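PDB 3AAM: endonuclease IV from Thermus thermophilus, which cleaves phosphodiester bonds at apurinic or apyrimidinic sites in DNA during base excision repair and also has 3'-5' exonuclease activity. Local coordinates for residues A176-A181 against L185-A190; D207-L212 against V216-H221; H221-Q224 against G228-L231. All coordinates share one frame; numbering follows the deposited sequence.

Contact 1: A176-A181 against L185-A190; sequences AGYDVA and LGVLDA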
loop_
_atom_site.group_PDB
_atom_site.type_symbol
_atom_site.label_atom_id
_atom_site.label_comp_id
_atom_site.label_asym_id
_atom_site.label_seq_id
_atom_site.Cartn_x
_atom_site.Cartn_y
_atom_site.Cartn_z
ATOM N N ALA A 176 8.556 -4.077 -13.578
ATOM C CA ALA A 176 8.116 -3.319 -14.742
ATOM C C ALA A 176 9.267 -2.796 -15.593
ATOM O O ALA A 176 9.064 -2.437 -16.755
ATOM C CB ALA A 176 7.234 -2.162 -14.299
ATOM N N GLY A 177 10.467 -2.742 -15.021
ATOM C CA GLY A 177 11.608 -2.251 -15.776
ATOM C C GLY A 177 12.392 -1.125 -15.124
ATOM O O GLY A 177 13.397 -0.670 -15.672
ATOM N N TYR A 178 11.937 -0.655 -13.967
ATOM C CA TYR A 178 12.645 0.408 -13.258
ATOM C C TYR A 178 13.741 -0.254 -12.432
ATOM O O TYR A 178 13.453 -1.034 -11.525
ATOM C CB TYR A 178 11.684 1.171 -12.348
ATOM C CG TYR A 178 10.692 2.045 -13.089
ATOM C CD1 TYR A 178 11.091 3.255 -13.659
ATOM C CD2 TYR A 178 9.353 1.679 -13.192
ATOM C CE1 TYR A 178 10.174 4.085 -14.309
ATOM C CE2 TYR A 178 8.429 2.499 -13.844
ATOM C CZ TYR A 178 8.846 3.699 -14.395
ATOM O OH TYR A 178 7.933 4.526 -15.012
ATOM N N ASP A 179 14.996 0.062 -12.737
ATOM C CA ASP A 179 16.117 -0.556 -12.033
ATOM C C ASP A 179 16.332 -0.064 -10.600
ATOM O O ASP A 179 17.263 0.694 -10.322
ATOM C CB ASP A 179 17.408 -0.364 -12.831
ATOM C CG ASP A 179 18.477 -1.368 -12.450
ATOM O OD1 ASP A 179 18.345 -2.004 -11.384
ATOM O OD2 ASP A 179 19.451 -1.520 -13.217
ATOM N N VAL A 180 15.486 -0.521 -9.684
ATOM C CA VAL A 180 15.601 -0.124 -8.285
ATOM C C VAL A 180 16.859 -0.709 -7.641
ATOM O O VAL A 180 17.409 -0.137 -6.698
ATOM C CB VAL A 180 14.380 -0.592 -7.469
ATOM C CG1 VAL A 180 14.451 -0.028 -6.053
ATOM C CG2 VAL A 180 13.093 -0.161 -8.162
ATOM N N ALA A 181 17.314 -1.845 -8.159
ATOM C CA ALA A 181 18.496 -2.510 -7.625
ATOM C C ALA A 181 19.796 -1.742 -7.836
ATOM O O ALA A 181 20.581 -1.570 -6.900
ATOM C CB ALA A 181 18.626 -3.905 -8.230
ATOM N N LEU A 185 18.095 5.752 -6.931
ATOM C CA LEU A 185 17.987 7.206 -6.947
ATOM C C LEU A 185 17.344 7.668 -8.253
ATOM O O LEU A 185 16.511 8.577 -8.261
ATOM C CB LEU A 185 19.375 7.834 -6.799
ATOM C CG LEU A 185 19.468 9.352 -6.641
ATOM C CD1 LEU A 185 18.862 9.766 -5.307
ATOM C CD2 LEU A 185 20.925 9.779 -6.713
ATOM N N GLY A 186 17.739 7.034 -9.354
ATOM C CA GLY A 186 17.193 7.385 -10.651
ATOM C C GLY A 186 15.719 7.052 -10.754
ATOM O O GLY A 186 14.952 7.763 -11.404
ATOM N N VAL A 187 15.319 5.955 -10.121
ATOM C CA VAL A 187 13.921 5.549 -10.140
ATOM C C VAL A 187 13.092 6.578 -9.381
ATOM O O VAL A 187 11.994 6.937 -9.802
ATOM C CB VAL A 187 13.727 4.158 -9.497
ATOM C CG1 VAL A 187 12.243 3.824 -9.413
ATOM C CG2 VAL A 187 14.444 3.101 -10.324
ATOM N N LEU A 188 13.614 7.058 -8.257
ATOM C CA LEU A 188 12.882 8.053 -7.493
ATOM C C LEU A 188 12.866 9.379 -8.244
ATOM O O LEU A 188 11.906 10.136 -8.136
ATOM C CB LEU A 188 13.492 8.234 -6.100
ATOM C CG LEU A 188 13.337 7.024 -5.174
ATOM C CD1 LEU A 188 13.988 7.343 -3.841
ATOM C CD2 LEU A 188 11.864 6.686 -4.982
ATOM N N ASP A 189 13.919 9.657 -9.011
ATOM C CA ASP A 189 13.961 10.900 -9.780
ATOM C C ASP A 189 12.869 10.851 -10.837
ATOM O O ASP A 189 12.207 11.851 -11.108
ATOM C CB ASP A 189 15.309 11.088 -10.487
ATOM C CG ASP A 189 16.478 11.156 -9.526
ATOM O OD1 ASP A 189 16.299 11.615 -8.380
ATOM O OD2 ASP A 189 17.593 10.760 -9.930
ATOM N N ALA A 190 12.694 9.677 -11.437
ATOM C CA ALA A 190 11.686 9.483 -12.471
ATOM C C ALA A 190 10.293 9.627 -11.881
ATOM O O ALA A 190 9.406 10.232 -12.485
ATOM C CB ALA A 190 11.849 8.102 -13.109
#
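Val187 meets the loop 176-181 with both of its methyl groups, and apolar packing accounts for the whole contact; no hydrogen bond passes between the two segments. CG2 does most of the touching. It rests on the backbone around the peptide of Asp179 and Val180, 3.7 Å from Asp179 C. Tyr178 CB is 3.9 Å from Val187 CG2, and the CG2 methyl of Val180 lies 4.1 Å from it, these two valine side chains crossing at about a right angle. With its CG1 trans to the backbone N (chi1 175°), Val187 turns the second methyl toward the tyrosine, where it lies 4.0 Å from Tyr178 CB and approaches the ring obliquely.

Polar bonds and one ring stack hold the loop from its other sides. Tyr178 OH is hydrogen-bonded to Phe152 N, and the two aromatic rings stack, so the phenol is tied to helix 152-159. Asp179 OD1 bonds to Glu182 N, while Asp179 itself centres an inverse gamma turn closed by a weak bond from Val180 N to Tyr178 O, 2.8 Å long.

Gly177, with positive phi, ends helix 170-176 in a Schellman motif, and the chain then folds back against helix 184-194. The loop thus joins two helices within the beta-alpha-beta crossover between the parallel neighbouring strands 165-169 and 202-208 of the TIM barrel.

Contact 2: D207-L212 against V216-H221; sequences DSVGGL and VDHHAH. With MN (manganese (II) ion), chain B.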
loop_
_atom_site.group_PDB
_atom_site.type_symbol
_atom_site.label_atom_id
_atom_site.label_comp_id
_atom_site.label_asym_id
_atom_site.label_seq_id
_atom_site.Cartn_x
_atom_site.Cartn_y
_atom_site.Cartn_z
ATOM N N ASP A 207 10.856 -6.432 -1.707
ATOM C CA ASP A 207 11.979 -6.816 -2.544
ATOM C C ASP A 207 11.300 -7.696 -3.592
ATOM O O ASP A 207 10.109 -7.994 -3.474
ATOM C CB ASP A 207 13.047 -7.599 -1.782
ATOM C CG ASP A 207 14.391 -7.590 -2.504
ATOM O OD1 ASP A 207 14.395 -7.533 -3.756
ATOM O OD2 ASP A 207 15.444 -7.651 -1.830
ATOM N N SER A 208 12.046 -8.123 -4.600
ATOM C CA SER A 208 11.470 -8.899 -5.689
ATOM C C SER A 208 12.148 -10.226 -5.997
ATOM O O SER A 208 13.372 -10.314 -6.028
ATOM C CB SER A 208 11.473 -8.024 -6.948
ATOM O OG SER A 208 11.104 -8.735 -8.115
ATOM N N VAL A 209 11.336 -11.255 -6.226
ATOM C CA VAL A 209 11.854 -12.568 -6.586
ATOM C C VAL A 209 12.153 -12.504 -8.082
ATOM O O VAL A 209 13.140 -13.069 -8.557
ATOM C CB VAL A 209 10.813 -13.685 -6.318
ATOM C CG1 VAL A 209 11.290 -15.005 -6.923
ATOM C CG2 VAL A 209 10.597 -13.848 -4.826
ATOM N N GLY A 210 11.297 -11.797 -8.815
ATOM C CA GLY A 210 11.477 -11.657 -10.248
ATOM C C GLY A 210 12.571 -10.673 -10.615
ATOM O O GLY A 210 12.910 -9.782 -9.834
ATOM N N GLY A 211 13.125 -10.833 -11.812
ATOM C CA GLY A 211 14.186 -9.954 -12.262
ATOM C C GLY A 211 13.698 -8.672 -12.907
ATOM O O GLY A 211 12.496 -8.475 -13.100
ATOM N N LEU A 212 14.644 -7.804 -13.252
ATOM C CA LEU A 212 14.344 -6.520 -13.872
ATOM C C LEU A 212 13.509 -6.672 -15.143
ATOM O O LEU A 212 13.909 -7.359 -16.082
ATOM C CB LEU A 212 15.649 -5.784 -14.193
ATOM C CG LEU A 212 15.525 -4.410 -14.858
ATOM C CD1 LEU A 212 14.774 -3.460 -13.942
ATOM C CD2 LEU A 212 16.914 -3.865 -15.171
ATOM N N VAL A 216 7.160 -10.155 -13.330
ATOM C CA VAL A 216 6.794 -11.078 -12.263
ATOM C C VAL A 216 6.564 -10.282 -10.980
ATOM O O VAL A 216 7.406 -9.479 -10.583
ATOM C CB VAL A 216 7.907 -12.125 -12.019
ATOM C CG1 VAL A 216 7.591 -12.947 -10.778
ATOM C CG2 VAL A 216 8.033 -13.039 -13.231
ATOM N N ASP A 217 5.414 -10.500 -10.351
ATOM C CA ASP A 217 5.058 -9.818 -9.112
ATOM C C ASP A 217 5.117 -10.836 -7.981
ATOM O O ASP A 217 4.120 -11.474 -7.655
ATOM C CB ASP A 217 3.644 -9.230 -9.219
ATOM C CG ASP A 217 3.210 -8.498 -7.954
ATOM O OD1 ASP A 217 4.041 -8.323 -7.040
ATOM O OD2 ASP A 217 2.032 -8.090 -7.878
ATOM N N HIS A 218 6.298 -10.976 -7.389
ATOM C CA HIS A 218 6.519 -11.931 -6.309
ATOM C C HIS A 218 7.384 -11.247 -5.246
ATOM O O HIS A 218 8.601 -11.134 -5.400
ATOM C CB HIS A 218 7.225 -13.161 -6.892
ATOM C CG HIS A 218 7.297 -14.331 -5.961
ATOM N ND1 HIS A 218 7.761 -15.566 -6.363
ATOM C CD2 HIS A 218 6.971 -14.457 -4.653
ATOM C CE1 HIS A 218 7.719 -16.403 -5.341
ATOM N NE2 HIS A 218 7.244 -15.755 -4.292
ATOM N N HIS A 219 6.750 -10.792 -4.170
ATOM C CA HIS A 219 7.459 -10.095 -3.098
ATOM C C HIS A 219 8.460 -10.986 -2.372
ATOM O O HIS A 219 8.273 -12.197 -2.274
ATOM C CB HIS A 219 6.485 -9.555 -2.048
ATOM C CG HIS A 219 5.366 -8.729 -2.602
ATOM N ND1 HIS A 219 4.346 -8.249 -1.809
ATOM C CD2 HIS A 219 5.088 -8.317 -3.861
ATOM C CE1 HIS A 219 3.486 -7.580 -2.556
ATOM N NE2 HIS A 219 3.913 -7.607 -3.805
ATOM N N ALA A 220 9.516 -10.361 -1.864
ATOM C CA ALA A 220 10.545 -11.051 -1.102
ATOM C C ALA A 220 10.901 -10.186 0.103
ATOM O O ALA A 220 10.789 -8.958 0.047
ATOM C CB ALA A 220 11.785 -11.277 -1.961
ATOM N N HIS A 221 11.313 -10.834 1.190
ATOM C CA HIS A 221 11.706 -10.135 2.411
ATOM C C HIS A 221 12.899 -9.228 2.118
ATOM O O HIS A 221 13.567 -9.374 1.090
ATOM C CB HIS A 221 12.117 -11.135 3.498
ATOM C CG HIS A 221 11.025 -12.067 3.919
ATOM N ND1 HIS A 221 9.825 -11.628 4.434
ATOM C CD2 HIS A 221 10.962 -13.420 3.921
ATOM C CE1 HIS A 221 9.069 -12.669 4.737
ATOM N NE2 HIS A 221 9.736 -13.770 4.434
HETATM MN MN MN B . 2.509 -7.250 -5.578
HETATM O O HOH W 1 8.866 -10.133 -8.536
HETATM O O HOH W 2 1.515 -9.479 -4.985
#
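Asp207 and Ala220 form an antiparallel hydrogen-bonded pair: Asp207 N donates to Ala220 O at 3.1 Å, and Ala220 N returns a bond to Asp207 O. The second approaches from well above the carbonyl plane, 63° out of it, and CA of His219 adds a CH...O contact to the same oxygen. Beyond the non-hydrogen-bonded pair of Ser208 and His219, Val209 N reaches His218 O at 2.9 Å, almost in line with the C=O bond (168°).

Where the strands part, water 1 takes over. It accepts from Gly210 N and His218 N and donates to Val216 O, 2.6 Å away, and to Ser208 OG; that hydroxyl in turn gives its proton to Gly210 O. Four bonds thus hold the water between the two arms of the hairpin. Val209 CG2 lies over one face of the exposed His218 ring in a CH-pi contact, 3.5 Å from the centroid.

The Asp207 carboxylate is buried and serves backbone amides. CG stands anti to the backbone N (chi1 -161°), which carries OD1 to Ser208 N and Ile227 N, and OD2 to Gly228 N. With an alanine in place of Asp207, these amides would probably lose their acceptor and the turn before helix 230-235 be less firmly fixed.

Asp217 grips the manganese through both oxygens, OD1 at 2.4 Å, while His219 binds it through NE2 at 2.3 Å, its ND1 being held by Glu248 O. His172 and water 2 also bind the metal. The hairpin therefore presents two of the three protein ligands of this metal site, as part of the metal centre of an AP endonuclease 2 family TIM barrel.

Contact 3: H221-Q224 against G228-L231; sequences HLLQ and GEGL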
loop_
_atom_site.group_PDB
_atom_site.type_symbol
_atom_site.label_atom_id
_atom_site.label_comp_id
_atom_site.label_asym_id
_atom_site.label_seq_id
_atom_site.Cartn_x
_atom_site.Cartn_y
_atom_site.Cartn_z
ATOM N N HIS A 221 11.313 -10.834 1.190
ATOM C CA HIS A 221 11.706 -10.135 2.411
ATOM C C HIS A 221 12.899 -9.228 2.118
ATOM O O HIS A 221 13.567 -9.374 1.090
ATOM C CB HIS A 221 12.117 -11.135 3.498
ATOM C CG HIS A 221 11.025 -12.067 3.919
ATOM N ND1 HIS A 221 9.825 -11.628 4.434
ATOM C CD2 HIS A 221 10.962 -13.420 3.921
ATOM C CE1 HIS A 221 9.069 -12.669 4.737
ATOM N NE2 HIS A 221 9.736 -13.770 4.434
ATOM N N LEU A 222 13.171 -8.296 3.024
ATOM C CA LEU A 222 14.301 -7.395 2.847
ATOM C C LEU A 222 15.590 -8.207 2.740
ATOM O O LEU A 222 15.796 -9.168 3.482
ATOM C CB LEU A 222 14.379 -6.416 4.019
ATOM C CG LEU A 222 13.116 -5.572 4.213
ATOM C CD1 LEU A 222 13.282 -4.687 5.435
ATOM C CD2 LEU A 222 12.847 -4.734 2.970
ATOM N N LEU A 223 16.439 -7.814 1.794
ATOM C CA LEU A 223 17.720 -8.472 1.523
ATOM C C LEU A 223 17.601 -9.888 0.964
ATOM O O LEU A 223 18.615 -10.543 0.732
ATOM C CB LEU A 223 18.599 -8.499 2.782
ATOM C CG LEU A 223 19.052 -7.145 3.342
ATOM C CD1 LEU A 223 20.083 -7.370 4.449
ATOM C CD2 LEU A 223 19.654 -6.298 2.234
ATOM N N GLN A 224 16.379 -10.358 0.725
ATOM C CA GLN A 224 16.190 -11.709 0.203
ATOM C C GLN A 224 15.760 -11.770 -1.261
ATOM O O GLN A 224 15.499 -12.851 -1.795
ATOM C CB GLN A 224 15.180 -12.468 1.067
ATOM C CG GLN A 224 15.685 -12.769 2.469
ATOM C CD GLN A 224 14.727 -13.633 3.258
ATOM O OE1 GLN A 224 13.903 -14.346 2.682
ATOM N NE2 GLN A 224 14.841 -13.595 4.582
ATOM N N GLY A 228 17.776 -6.168 -3.202
ATOM C CA GLY A 228 18.733 -6.103 -2.110
ATOM C C GLY A 228 18.905 -4.747 -1.453
ATOM O O GLY A 228 17.930 -4.100 -1.071
ATOM N N GLU A 229 20.156 -4.312 -1.320
ATOM C CA GLU A 229 20.446 -3.034 -0.687
ATOM C C GLU A 229 19.884 -1.844 -1.451
ATOM O O GLU A 229 19.918 -0.714 -0.963
ATOM C CB GLU A 229 21.955 -2.879 -0.478
ATOM C CG GLU A 229 22.540 -3.901 0.492
ATOM C CD GLU A 229 22.071 -3.707 1.927
ATOM O OE1 GLU A 229 21.111 -2.943 2.156
ATOM O OE2 GLU A 229 22.661 -4.334 2.833
ATOM N N GLY A 230 19.363 -2.093 -2.649
ATOM C CA GLY A 230 18.772 -1.011 -3.412
ATOM C C GLY A 230 17.616 -0.430 -2.616
ATOM O O GLY A 230 17.342 0.770 -2.676
ATOM N N LEU A 231 16.933 -1.287 -1.860
ATOM C CA LEU A 231 15.810 -0.839 -1.042
ATOM C C LEU A 231 16.280 0.041 0.106
ATOM O O LEU A 231 15.528 0.880 0.600
ATOM C CB LEU A 231 15.026 -2.034 -0.489
ATOM C CG LEU A 231 14.287 -2.882 -1.525
ATOM C CD1 LEU A 231 13.449 -3.923 -0.807
ATOM C CD2 LEU A 231 13.397 -1.992 -2.391
HETATM O O HOH W 3 16.116 -5.849 0.027
#
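The Leu223 CD2 methyl sits over the face of the Glu229 carboxylate where a type II beta turn, His221 to Gln224, packs against the start of helix 230-235 in the TIM barrel. The turn is closed by Gln224 N bonding to His221 O at 3.0 Å, and Leu223 occupies its third position with positive phi (67°).

The glutamate can be followed outward. Its CB meets nothing of the turn. Glu229 CG, set trans to the carbonyl carbon, comes within 4.1 Å of Leu223 CD2; there the chain bends (chi2 -68°), which brings the carboxylate back toward the leucine. Glu229 CD then lies 3.6 Å from Leu223 CD2, almost directly beneath it, with both oxygens at a similar distance. This is a van der Waals contact between a methyl and a charged group, both residues being exposed. Leu223 CD2 is also 4.1 Å from Gly228 C.

On the buried side Leu222 CD2 touches Leu231 CD1 at 3.9 Å, the two side chains crossing at a slant, and Leu231 also packs on Leu205 and Asp207 of strand 202-208. The turn is tied to helix 253-267 by the hydrogen bond of Leu222 O with Trp258 NE1.

No direct hydrogen bond joins the segments. Water 3 stands in for one, accepting from Leu223 N at 2.7 Å and donating to Gly228 O, the oxygen that also receives Leu231 N.

How the contacts relate
The three contacts follow in series between residues 176 and 231. Contact 1, between the loop after helix 170-176 and helix 184-194, closes before strand 202-208 carries the chain into contact 2, and contact 3 begins at His221, where contact 2 ends, and leads into helix 230-235. Centres of contacts 2 and 3 are about 10 Å apart, and each lies about 15 Å from that of contact 1. Val180 CG1 lies 4.3 Å from Leu231 CD2, joining contacts 1 and 3. The hairpin, which carries two metal ligands, touches contact 1 through Leu212, its CD1 3.5 Å from Gly177 C, and contact 3 through Asp207, its CA 3.7 Å from Leu231 CD1.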